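Local coordinates for N-terminal acetyltransferase B complex subunit NAT3 (Candida albicans, PDB 5K04), which acetylates protein N-termini, using acetyl-coenzyme A as the likely acetyl donor, as a GNAT-family subunit of the NatB complex, at residues E70-I75 and F108-V113; S130-V135 and A156-K161. All blocks are in the same frame, centred on the assembly; numbering follows the deposited sequence.

Contact 1: residues E70-I75 and F108-V113; sequences EWHTHI and FIDLFV
H72 and F108 open the contact with ring packing. F108 holds its ring between its own backbone N and carbonyl carbon (chi1 60°), which brings one face under H72: CB of H72 sits over the ring centre, 3.5 Å from the centroid, as a CH-pi contact. The imidazole runs nearly parallel to the phenyl ring but slid aside, so the two barely overlap. Further along, H74 points an imidazole edge at the face of F112 in an offset edge-to-face pair, with centroids 5.1 Å apart and planes at 60°.

The polar side-chain link is H74 ND1 to D110 OD1, a hydrogen bond of 2.8 Å. The bond is bent, 142° at the hydrogen, and the nitrogen approaches OD1 from above the carboxylate plane.

Backbone bonds then tie the two strands in parallel register. T73 N gives to F108 O, D110 N to T73 O at 2.9 Å, and I75 N to D110 O at 3.0 Å. This is the central parallel pair of the GNAT fold, whose strands splay further on to admit coenzyme A. L111 lies near a bound MES molecule and the CoA-binding Y124. Strand 53-65 continues the sheet beyond 70-75.

Apolar packing covers the face bearing T73, I75, I109 and L111. I75 CD1 lies 4.0 Å from I109 CG2, and I75 and L111 run side by side. T73 OG1 is buried against I109 without a hydrogen-bond partner in the model.

Past I75 and L111 a water links the strands, donating to I75 O at 2.8 Å and accepting from F112 N.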
ATOM      1  N   GLU B  70       3.613   5.128 -38.533  1.00103.90           N
ATOM      2  CA  GLU B  70       4.866   4.451 -38.204  1.00 98.65           C
ATOM      3  C   GLU B  70       5.037   4.440 -36.690  1.00 93.43           C
ATOM      4  O   GLU B  70       5.139   5.502 -36.066  1.00 95.10           O
ATOM      5  CB  GLU B  70       6.029   5.154 -38.903  1.00 96.52           C
ATOM      6  CG  GLU B  70       7.356   5.120 -38.185  1.00 93.77           C
ATOM      7  CD  GLU B  70       8.485   5.530 -39.097  1.00 91.01           C
ATOM      8  OE1 GLU B  70       8.200   5.932 -40.247  1.00 89.15           O
ATOM      9  OE2 GLU B  70       9.653   5.435 -38.673  1.00 89.07           O
ATOM     10  N   TRP B  71       5.075   3.244 -36.105  1.00 82.66           N
ATOM     11  CA  TRP B  71       5.001   3.047 -34.666  1.00 66.70           C
ATOM     12  C   TRP B  71       6.281   2.407 -34.147  1.00 52.90           C
ATOM     13  O   TRP B  71       6.994   1.709 -34.874  1.00 50.00           O
ATOM     14  CB  TRP B  71       3.793   2.168 -34.289  1.00 67.80           C
ATOM     15  CG  TRP B  71       2.508   2.896 -34.354  1.00 76.51           C
ATOM     16  CD1 TRP B  71       1.810   3.232 -35.480  1.00 85.54           C
ATOM     17  CD2 TRP B  71       1.755   3.402 -33.249  1.00 77.31           C
ATOM     18  NE1 TRP B  71       0.665   3.913 -35.143  1.00 89.86           N
ATOM     19  CE2 TRP B  71       0.608   4.030 -33.778  1.00 85.98           C
ATOM     20  CE3 TRP B  71       1.927   3.370 -31.865  1.00 75.27           C
ATOM     21  CZ2 TRP B  71      -0.350   4.633 -32.972  1.00 86.66           C
ATOM     22  CZ3 TRP B  71       0.982   3.971 -31.064  1.00 75.59           C
ATOM     23  CH2 TRP B  71      -0.145   4.594 -31.616  1.00 85.58           C
ATOM     24  N   HIS B  72       6.549   2.647 -32.864  1.00 51.97           N
ATOM     25  CA  HIS B  72       7.664   2.027 -32.165  1.00 51.04           C
ATOM     26  C   HIS B  72       7.271   1.797 -30.714  1.00 49.12           C
ATOM     27  O   HIS B  72       6.350   2.431 -30.193  1.00 40.21           O
ATOM     28  CB  HIS B  72       8.917   2.889 -32.230  1.00 46.46           C
ATOM     29  CG  HIS B  72       8.814   4.148 -31.439  1.00 53.59           C
ATOM     30  ND1 HIS B  72       9.410   4.304 -30.205  1.00 57.64           N
ATOM     31  CD2 HIS B  72       8.177   5.314 -31.699  1.00 53.41           C
ATOM     32  CE1 HIS B  72       9.149   5.514 -29.742  1.00 56.18           C
ATOM     33  NE2 HIS B  72       8.399   6.145 -30.629  1.00 58.33           N
ATOM     34  N   THR B  73       7.981   0.877 -30.062  1.00 51.12           N
ATOM     35  CA  THR B  73       7.802   0.651 -28.636  1.00 48.66           C
ATOM     36  C   THR B  73       8.883   1.392 -27.860  1.00 44.22           C
ATOM     37  O   THR B  73       9.987   1.642 -28.358  1.00 33.71           O
ATOM     38  CB  THR B  73       7.823  -0.835 -28.262  1.00 38.68           C
ATOM     39  OG1 THR B  73       9.165  -1.266 -28.111  1.00 56.53           O
ATOM     40  CG2 THR B  73       7.192  -1.645 -29.346  1.00 35.67           C
ATOM     41  N   HIS B  74       8.540   1.752 -26.626  1.00 42.47           N
ATOM     42  CA  HIS B  74       9.410   2.529 -25.763  1.00 43.55           C
ATOM     43  C   HIS B  74       9.444   1.876 -24.393  1.00 43.07           C
ATOM     44  O   HIS B  74       8.392   1.541 -23.837  1.00 31.17           O
ATOM     45  CB  HIS B  74       8.936   3.980 -25.641  1.00 39.16           C
ATOM     46  CG  HIS B  74       9.820   4.817 -24.776  1.00 49.12           C
ATOM     47  ND1 HIS B  74      10.927   5.478 -25.268  1.00 49.77           N
ATOM     48  CD2 HIS B  74       9.782   5.077 -23.448  1.00 43.58           C
ATOM     49  CE1 HIS B  74      11.524   6.120 -24.280  1.00 45.32           C
ATOM     50  NE2 HIS B  74      10.856   5.884 -23.164  1.00 47.26           N
ATOM     51  N   ILE B  75      10.653   1.679 -23.868  1.00 48.76           N
ATOM     52  CA  ILE B  75      10.842   1.203 -22.501  1.00 42.77           C
ATOM     53  C   ILE B  75      10.872   2.413 -21.571  1.00 35.11           C
ATOM     54  O   ILE B  75      11.695   3.317 -21.753  1.00 26.63           O
ATOM     55  CB  ILE B  75      12.134   0.384 -22.376  1.00 44.05           C
ATOM     56  CG1 ILE B  75      12.034  -0.914 -23.169  1.00 42.95           C
ATOM     57  CG2 ILE B  75      12.409   0.077 -20.921  1.00 42.85           C
ATOM     58  CD1 ILE B  75      13.387  -1.537 -23.461  1.00 43.99           C
ATOM     59  N   PHE B 108      10.764  -0.451 -34.157  1.00 51.38           N
ATOM     60  CA  PHE B 108      11.928  -0.582 -33.295  1.00 49.51           C
ATOM     61  C   PHE B 108      11.493  -0.408 -31.854  1.00 43.35           C
ATOM     62  O   PHE B 108      10.364  -0.001 -31.569  1.00 27.35           O
ATOM     63  CB  PHE B 108      13.015   0.436 -33.658  1.00 50.84           C
ATOM     64  CG  PHE B 108      12.574   1.867 -33.546  1.00 46.46           C
ATOM     65  CD1 PHE B 108      12.680   2.547 -32.340  1.00 42.75           C
ATOM     66  CD2 PHE B 108      12.060   2.536 -34.651  1.00 50.16           C
ATOM     67  CE1 PHE B 108      12.272   3.870 -32.230  1.00 42.96           C
ATOM     68  CE2 PHE B 108      11.651   3.864 -34.552  1.00 47.43           C
ATOM     69  CZ  PHE B 108      11.759   4.531 -33.336  1.00 43.24           C
ATOM     70  N   ILE B 109      12.416  -0.724 -30.946  1.00 51.16           N
ATOM     71  CA  ILE B 109      12.287  -0.415 -29.529  1.00 44.24           C
ATOM     72  C   ILE B 109      13.334   0.639 -29.193  1.00 41.09           C
ATOM     73  O   ILE B 109      14.499   0.516 -29.588  1.00 26.91           O
ATOM     74  CB  ILE B 109      12.454  -1.666 -28.649  1.00 47.94           C
ATOM     75  CG1 ILE B 109      11.631  -2.838 -29.206  1.00 52.96           C
ATOM     76  CG2 ILE B 109      12.033  -1.359 -27.209  1.00 39.16           C
ATOM     77  CD1 ILE B 109      11.743  -4.134 -28.384  1.00 39.41           C
ATOM     78  N   ASP B 110      12.910   1.694 -28.504  1.00 44.88           N
ATOM     79  CA  ASP B 110      13.830   2.712 -28.027  1.00 40.82           C
ATOM     80  C   ASP B 110      13.690   2.868 -26.512  1.00 45.18           C
ATOM     81  O   ASP B 110      12.812   2.271 -25.872  1.00 24.69           O
ATOM     82  CB  ASP B 110      13.606   4.046 -28.759  1.00 45.16           C
ATOM     83  CG  ASP B 110      12.499   4.883 -28.152  1.00 43.95           C
ATOM     84  OD1 ASP B 110      11.485   4.312 -27.697  1.00 45.25           O
ATOM     85  OD2 ASP B 110      12.645   6.121 -28.121  1.00 45.75           O
ATOM     86  N   LEU B 111      14.563   3.704 -25.954  1.00 46.30           N
ATOM     87  CA  LEU B 111      14.696   3.901 -24.522  1.00 39.95           C
ATOM     88  C   LEU B 111      15.654   5.055 -24.303  1.00 41.52           C
ATOM     89  O   LEU B 111      16.452   5.403 -25.178  1.00 26.41           O
ATOM     90  CB  LEU B 111      15.225   2.650 -23.819  1.00 40.18           C
ATOM     91  CG  LEU B 111      16.576   2.206 -24.390  1.00 47.17           C
ATOM     92  CD1 LEU B 111      17.776   2.749 -23.595  1.00 41.64           C
ATOM     93  CD2 LEU B 111      16.655   0.714 -24.504  1.00 50.63           C
ATOM     94  N   PHE B 112      15.599   5.607 -23.103  1.00 45.48           N
ATOM     95  CA  PHE B 112      16.493   6.673 -22.688  1.00 40.57           C
ATOM     96  C   PHE B 112      17.402   6.147 -21.596  1.00 40.79           C
ATOM     97  O   PHE B 112      16.926   5.566 -20.619  1.00 36.04           O
ATOM     98  CB  PHE B 112      15.721   7.885 -22.172  1.00 41.33           C
ATOM     99  CG  PHE B 112      14.850   8.547 -23.214  1.00 46.83           C
ATOM    100  CD1 PHE B 112      15.347   8.865 -24.467  1.00 51.16           C
ATOM    101  CD2 PHE B 112      13.542   8.868 -22.923  1.00 43.52           C
ATOM    102  CE1 PHE B 112      14.562   9.480 -25.409  1.00 51.44           C
ATOM    103  CE2 PHE B 112      12.740   9.491 -23.862  1.00 52.06           C
ATOM    104  CZ  PHE B 112      13.256   9.794 -25.114  1.00 57.32           C
ATOM    105  N   VAL B 113      18.705   6.354 -21.770  1.00 46.43           N
ATOM    106  CA  VAL B 113      19.710   6.113 -20.743  1.00 50.00           C
ATOM    107  C   VAL B 113      20.477   7.411 -20.538  1.00 47.00           C
ATOM    108  O   VAL B 113      20.863   8.072 -21.511  1.00 42.55           O
ATOM    109  CB  VAL B 113      20.665   4.959 -21.130  1.00 58.63           C
ATOM    110  CG1 VAL B 113      21.823   4.877 -20.174  1.00 56.33           C
ATOM    111  CG2 VAL B 113      19.925   3.646 -21.089  1.00 64.70           C
TER
HETATM  112  O   HOH W   1      13.785   4.747 -20.642  1.00 29.95           O

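Contact 2: residues S130-V135 and A156-K161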
ATOM      1  N   SER B 130      21.611   0.262 -29.990  1.00 50.67           N
ATOM      2  CA  SER B 130      22.717   1.173 -30.272  1.00 51.32           C
ATOM      3  C   SER B 130      22.269   2.613 -30.051  1.00 47.37           C
ATOM      4  O   SER B 130      21.094   2.951 -30.218  1.00 34.86           O
ATOM      5  CB  SER B 130      23.275   1.000 -31.712  1.00 40.78           C
ATOM      6  OG  SER B 130      22.234   0.949 -32.669  1.00 36.19           O
ATOM      7  N   VAL B 131      23.223   3.453 -29.650  1.00 51.31           N
ATOM      8  CA  VAL B 131      22.928   4.861 -29.416  1.00 48.74           C
ATOM      9  C   VAL B 131      22.522   5.512 -30.724  1.00 48.27           C
ATOM     10  O   VAL B 131      23.294   5.531 -31.691  1.00 39.21           O
ATOM     11  CB  VAL B 131      24.129   5.588 -28.806  1.00 48.99           C
ATOM     12  CG1 VAL B 131      23.949   7.078 -28.994  1.00 42.89           C
ATOM     13  CG2 VAL B 131      24.298   5.242 -27.317  1.00 46.78           C
ATOM     14  N   PHE B 132      21.315   6.070 -30.750  1.00 48.89           N
ATOM     15  CA  PHE B 132      20.761   6.757 -31.909  1.00 46.59           C
ATOM     16  C   PHE B 132      20.966   8.268 -31.852  1.00 42.76           C
ATOM     17  O   PHE B 132      21.326   8.878 -32.861  1.00 33.03           O
ATOM     18  CB  PHE B 132      19.262   6.426 -32.035  1.00 49.25           C
ATOM     19  CG  PHE B 132      18.571   7.085 -33.207  1.00 49.53           C
ATOM     20  CD1 PHE B 132      18.756   6.603 -34.504  1.00 47.08           C
ATOM     21  CD2 PHE B 132      17.706   8.158 -33.008  1.00 41.94           C
ATOM     22  CE1 PHE B 132      18.116   7.191 -35.579  1.00 54.14           C
ATOM     23  CE2 PHE B 132      17.060   8.760 -34.084  1.00 51.41           C
ATOM     24  CZ  PHE B 132      17.266   8.277 -35.373  1.00 56.21           C
ATOM     25  N   ARG B 133      20.778   8.890 -30.691  1.00 48.14           N
ATOM     26  CA  ARG B 133      20.785  10.344 -30.633  1.00 48.76           C
ATOM     27  C   ARG B 133      20.859  10.806 -29.180  1.00 44.80           C
ATOM     28  O   ARG B 133      20.207  10.232 -28.303  1.00 38.57           O
ATOM     29  CB  ARG B 133      19.537  10.928 -31.327  1.00 51.78           C
ATOM     30  CG  ARG B 133      19.417  12.437 -31.240  1.00 64.62           C
ATOM     31  CD  ARG B 133      19.069  13.128 -32.563  1.00 72.14           C
ATOM     32  NE  ARG B 133      17.732  12.814 -33.036  1.00 69.44           N
ATOM     33  CZ  ARG B 133      17.004  13.580 -33.851  1.00 60.94           C
ATOM     34  NH1 ARG B 133      17.451  14.752 -34.289  1.00 49.30           N
ATOM     35  NH2 ARG B 133      15.800  13.164 -34.221  1.00 62.36           N
ATOM     36  N   ARG B 134      21.654  11.849 -28.944  1.00 52.68           N
ATOM     37  CA  ARG B 134      21.700  12.501 -27.645  1.00 51.44           C
ATOM     38  C   ARG B 134      20.538  13.479 -27.525  1.00 52.14           C
ATOM     39  O   ARG B 134      20.214  14.198 -28.476  1.00 40.36           O
ATOM     40  CB  ARG B 134      23.028  13.228 -27.465  1.00 52.38           C
ATOM     41  CG  ARG B 134      23.229  13.775 -26.066  1.00 63.91           C
ATOM     42  CD  ARG B 134      24.457  14.672 -25.973  1.00 61.89           C
ATOM     43  NE  ARG B 134      25.620  13.967 -25.442  1.00 71.57           N
ATOM     44  CZ  ARG B 134      26.179  14.212 -24.259  1.00 68.28           C
ATOM     45  NH1 ARG B 134      27.240  13.513 -23.877  1.00 68.74           N
ATOM     46  NH2 ARG B 134      25.688  15.158 -23.465  1.00 67.48           N
ATOM     47  N   VAL B 135      19.905  13.494 -26.345  1.00 57.13           N
ATOM     48  CA  VAL B 135      18.738  14.328 -26.069  1.00 54.52           C
ATOM     49  C   VAL B 135      18.886  15.051 -24.729  1.00 55.35           C
ATOM     50  O   VAL B 135      19.511  14.551 -23.785  1.00 39.39           O
ATOM     51  CB  VAL B 135      17.433  13.500 -26.101  1.00 61.86           C
ATOM     52  CG1 VAL B 135      17.146  13.016 -27.514  1.00 59.69           C
ATOM     53  CG2 VAL B 135      17.527  12.320 -25.151  1.00 64.00           C
ATOM     54  N   ALA B 156      20.487  12.556 -22.081  1.00 57.19           N
ATOM     55  CA  ALA B 156      20.284  11.129 -22.242  1.00 54.65           C
ATOM     56  C   ALA B 156      20.669  10.690 -23.648  1.00 48.26           C
ATOM     57  O   ALA B 156      20.763  11.493 -24.585  1.00 36.82           O
ATOM     58  CB  ALA B 156      18.836  10.733 -21.956  1.00 50.91           C
ATOM     59  N   PHE B 157      20.915   9.392 -23.769  1.00 52.71           N
ATOM     60  CA  PHE B 157      21.023   8.730 -25.056  1.00 50.66           C
ATOM     61  C   PHE B 157      19.701   8.025 -25.339  1.00 47.22           C
ATOM     62  O   PHE B 157      19.260   7.190 -24.542  1.00 36.64           O
ATOM     63  CB  PHE B 157      22.173   7.724 -25.062  1.00 46.04           C
ATOM     64  CG  PHE B 157      23.530   8.346 -25.061  1.00 50.35           C
ATOM     65  CD1 PHE B 157      23.828   9.384 -25.922  1.00 44.49           C
ATOM     66  CD2 PHE B 157      24.522   7.882 -24.202  1.00 52.98           C
ATOM     67  CE1 PHE B 157      25.091   9.958 -25.933  1.00 46.85           C
ATOM     68  CE2 PHE B 157      25.792   8.457 -24.208  1.00 52.63           C
ATOM     69  CZ  PHE B 157      26.077   9.495 -25.075  1.00 44.34           C
ATOM     70  N   ASP B 158      19.061   8.385 -26.447  1.00 53.15           N
ATOM     71  CA  ASP B 158      18.051   7.519 -27.034  1.00 44.98           C
ATOM     72  C   ASP B 158      18.760   6.375 -27.734  1.00 44.64           C
ATOM     73  O   ASP B 158      19.575   6.605 -28.634  1.00 30.56           O
ATOM     74  CB  ASP B 158      17.176   8.277 -28.025  1.00 48.68           C
ATOM     75  CG  ASP B 158      16.074   7.409 -28.615  1.00 47.71           C
ATOM     76  OD1 ASP B 158      15.092   7.145 -27.893  1.00 48.35           O
ATOM     77  OD2 ASP B 158      16.192   6.984 -29.784  1.00 42.38           O
ATOM     78  N   MET B 159      18.470   5.151 -27.298  1.00 54.92           N
ATOM     79  CA  MET B 159      19.034   3.935 -27.858  1.00 46.94           C
ATOM     80  C   MET B 159      17.926   3.168 -28.561  1.00 46.87           C
ATOM     81  O   MET B 159      16.802   3.082 -28.058  1.00 29.80           O
ATOM     82  CB  MET B 159      19.674   3.064 -26.764  1.00 45.91           C
ATOM     83  CG  MET B 159      20.767   3.783 -25.961  1.00 41.02           C
ATOM     84  SD  MET B 159      21.557   2.783 -24.731  1.00 27.55           S
ATOM     85  CE  MET B 159      22.464   1.754 -25.821  1.00 32.54           C
ATOM     86  N   ARG B 160      18.245   2.609 -29.723  1.00 49.10           N
ATOM     87  CA  ARG B 160      17.261   1.912 -30.528  1.00 46.79           C
ATOM     88  C   ARG B 160      17.731   0.511 -30.885  1.00 45.18           C
ATOM     89  O   ARG B 160      18.929   0.254 -31.039  1.00 31.03           O
ATOM     90  CB  ARG B 160      16.967   2.670 -31.803  1.00 45.05           C
ATOM     91  CG  ARG B 160      16.224   3.942 -31.604  1.00 47.86           C
ATOM     92  CD  ARG B 160      16.040   4.589 -32.953  1.00 53.48           C
ATOM     93  NE  ARG B 160      15.164   5.749 -32.895  1.00 54.28           N
ATOM     94  CZ  ARG B 160      14.582   6.278 -33.967  1.00 56.75           C
ATOM     95  NH1 ARG B 160      14.783   5.740 -35.161  1.00 60.33           N
ATOM     96  NH2 ARG B 160      13.799   7.337 -33.842  1.00 60.20           N
ATOM     97  N   LYS B 161      16.756  -0.396 -31.004  1.00 47.67           N
ATOM     98  CA  LYS B 161      16.958  -1.730 -31.563  1.00 45.15           C
ATOM     99  C   LYS B 161      15.912  -1.967 -32.644  1.00 45.27           C
ATOM    100  O   LYS B 161      14.719  -2.094 -32.341  1.00 35.04           O
ATOM    101  CB  LYS B 161      16.863  -2.815 -30.496  1.00 45.25           C
ATOM    102  CG  LYS B 161      16.943  -4.220 -31.085  1.00 46.37           C
ATOM    103  CD  LYS B 161      17.160  -5.240 -29.975  1.00 51.17           C
ATOM    104  CE  LYS B 161      17.305  -6.666 -30.502  1.00 47.90           C
ATOM    105  NZ  LYS B 161      17.186  -7.638 -29.368  1.00 46.66           N
TER
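One face of the F132 ring carries the R160 guanidinium, laid flat with planes only 2° apart and CZ 3.6 Å from the ring centroid, displaced toward the rim: a stacked cation-pi pair. R160 reaches it with its chain extended from CG to NE, CD adding a CH-pi contact over the same ring face. F108 takes the opposite side of the guanidinium, so the arginine is held between two aromatic rings. The F157 ring has R133 O at its edge, near the ring plane, while V131 CG1 meets it obliquely at CD1, 3.8 Å away. The R134 guanidinium stands nearly perpendicular to that ring, its charge paired with D155.

The backbones run antiparallel. S130 and R160 exchange two hydrogen bonds, as do V135 and A156. Between them lies a classic beta bulge: F132 N (2.8 Å) and, weakly, R133 N (3.3 Å) both give to D158 O, while D158 N returns a bond to R133 O. F132 adopts the helix-like backbone of the first bulge position (psi -42°), and its CG, anti to the backbone N, carries the ring over R160. The pair forms the outer edge of the GNAT sheet, 130-135 being its last strand within this chain. On the face of V131 and M159, helix 118-126 packs against both through R121.

D158 OD2 also forms a salt bridge to R160 NE at 3.5 Å. The two rings would hold the guanidinium flat and set its rotation, while the D158 carboxylate probably balances part of its charge.

Overall arrangement
Both contacts belong to one mixed sheet, and their centres lie 10 Å apart. They come in series along the chain: contact 1 closes first, then helix 118-126 leads into contact 2. Strands 108-114 and 156-162 are antiparallel neighbours, so 70-75, 108-113, 156-161 and 130-135 stand side by side in that order. The seam between the contacts has backbone bonds such as L111 with M159. Across it D110 OD2 and D158 OD1 approach to 2.7 Å, which is consistent with a shared proton. Contact 1 is buried nearer the middle of the chain, whereas contact 2 finishes the sheet at its outer edge; each sends one side chain, L111 or M159, close to the CoA-binding Y124.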